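Local coordinates for protein angel homolog 2 (Homo sapiens, PDB 6RW0) that removes 2',3'-cyclic phosphates as a phosphatase of the CCR4 deadenylase family and probably binds the 3' untranslated regions of mRNA, at residues E114-P117 with S118-L122. Sequence-based numbering, arbitrary orientation.
Sequences EIRP and SLESL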
loop_
_atom_site.group_PDB
_atom_site.type_symbol
_atom_site.label_atom_id
_atom_site.label_comp_id
_atom_site.label_asym_id
_atom_site.label_seq_id
_atom_site.Cartn_x
_atom_site.Cartn_y
_atom_site.Cartn_z
ATOM N N GLU A 114 -3.614 8.706 -20.577
ATOM C CA GLU A 114 -4.083 7.358 -20.858
ATOM C C GLU A 114 -4.735 6.648 -19.673
ATOM O O GLU A 114 -5.808 6.055 -19.825
ATOM C CB GLU A 114 -2.925 6.475 -21.329
ATOM C CG GLU A 114 -2.048 7.021 -22.422
ATOM C CD GLU A 114 -0.758 6.255 -22.461
ATOM O OE1 GLU A 114 -0.735 5.192 -23.115
ATOM O OE2 GLU A 114 0.198 6.680 -21.775
ATOM N N ILE A 115 -4.105 6.627 -18.502
ATOM C CA ILE A 115 -4.653 5.828 -17.373
ATOM C C ILE A 115 -5.979 6.388 -16.867
ATOM O O ILE A 115 -6.929 5.645 -16.819
ATOM C CB ILE A 115 -3.635 5.717 -16.226
ATOM C CG1 ILE A 115 -2.285 5.191 -16.705
ATOM C CG2 ILE A 115 -4.202 4.855 -15.118
ATOM C CD1 ILE A 115 -1.189 5.332 -15.676
ATOM N N ARG A 116 -6.040 7.670 -16.536
ATOM C CA ARG A 116 -7.301 8.235 -16.021
ATOM C C ARG A 116 -8.411 8.144 -17.080
ATOM O O ARG A 116 -9.454 7.683 -16.734
ATOM C CB ARG A 116 -7.100 9.666 -15.531
ATOM C CG ARG A 116 -8.228 10.111 -14.622
ATOM C CD ARG A 116 -8.083 11.545 -14.185
ATOM N NE ARG A 116 -8.986 11.830 -13.092
ATOM C CZ ARG A 116 -10.238 12.189 -13.249
ATOM N NH1 ARG A 116 -10.722 12.336 -14.465
ATOM N NH2 ARG A 116 -11.001 12.401 -12.197
ATOM N N PRO A 117 -8.220 8.499 -18.362
ATOM C CA PRO A 117 -9.311 8.367 -19.310
ATOM C C PRO A 117 -9.768 6.908 -19.445
ATOM O O PRO A 117 -10.912 6.677 -19.528
ATOM C CB PRO A 117 -8.729 8.910 -20.617
ATOM C CG PRO A 117 -7.636 9.816 -20.179
ATOM C CD PRO A 117 -7.052 9.110 -18.982
ATOM N N SER A 118 -8.837 5.965 -19.457
ATOM C CA SER A 118 -9.208 4.564 -19.605
ATOM C C SER A 118 -10.007 4.077 -18.405
ATOM O O SER A 118 -11.010 3.376 -18.567
ATOM C CB SER A 118 -7.959 3.703 -19.811
ATOM O OG SER A 118 -7.327 4.007 -21.046
ATOM N N LEU A 119 -9.603 4.458 -17.194
ATOM C CA LEU A 119 -10.351 4.028 -16.022
ATOM C C LEU A 119 -11.718 4.700 -15.951
ATOM O O LEU A 119 -12.699 4.059 -15.557
ATOM C CB LEU A 119 -9.543 4.291 -14.754
ATOM C CG LEU A 119 -8.235 3.504 -14.651
ATOM C CD1 LEU A 119 -7.458 3.852 -13.385
ATOM C CD2 LEU A 119 -8.510 1.997 -14.693
ATOM N N GLU A 120 -11.744 5.972 -16.301
ATOM C CA GLU A 120 -13.079 6.646 -16.326
ATOM C C GLU A 120 -14.102 6.003 -17.334
ATOM O O GLU A 120 -15.362 5.686 -17.111
ATOM C CB GLU A 120 -12.941 8.150 -16.583
ATOM C CG GLU A 120 -12.187 8.897 -15.489
ATOM C CD GLU A 120 -12.961 9.508 -14.326
ATOM O OE1 GLU A 120 -14.061 10.019 -14.562
ATOM O OE2 GLU A 120 -12.433 9.505 -13.195
ATOM N N SER A 121 -13.507 5.470 -18.421
ATOM C CA SER A 121 -14.350 4.792 -19.400
ATOM C C SER A 121 -14.917 3.492 -18.844
ATOM O O SER A 121 -15.980 3.044 -19.290
ATOM C CB SER A 121 -13.579 4.541 -20.699
ATOM O OG SER A 121 -12.644 3.486 -20.563
ATOM N N LEU A 122 -14.232 2.876 -17.879
ATOM C CA LEU A 122 -14.682 1.650 -17.235
ATOM C C LEU A 122 -15.644 1.906 -16.078
ATOM O O LEU A 122 -16.102 0.945 -15.446
ATOM C CB LEU A 122 -13.481 0.851 -16.716
ATOM C CG LEU A 122 -12.479 0.311 -17.736
ATOM C CD1 LEU A 122 -11.305 -0.383 -17.063
ATOM C CD2 LEU A 122 -13.195 -0.636 -18.708
HETATM O O HOH W 1 -13.833 13.104 -12.984
#
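S118 grips the carbonyl oxygen of E114 twice: OG donates to E114 O at 2.8 Å, and S118 N reaches that oxygen from the opposite face at 3.1 Å. Serine suits this place because its short hydroxyl, beside its own backbone N (chi1 -66°), can turn back to the carbonyl four residues earlier. R116 and E120, one helical turn apart, pair by charge. In the one of E120's two modelled conformations described here, OE2 lies over one face of the guanidinium, toward its rim, the planes stacked 15° apart; it is 3.4 Å from NH2 of R116, but no N-H points at it. NH2 instead donates to the C126 carbonyl, the extended arginine serving both helix and strand 124-130; an alanine here would probably leave E120 without this countercharge and the C126 carbonyl without this donor. This is the last part of helix 108-121 of the endonuclease/exonuclease/phosphatase fold; P117 has no N-H for the turn before, and the helix kinks there, though its carbonyl still accepts from S121 N. On the buried side, CG2 of I115 lies 3.8 Å from CD1 of L119; these branched apolar side chains suit an interface with F86 of helix 82-96 and L101 and L103 of strand 100-107.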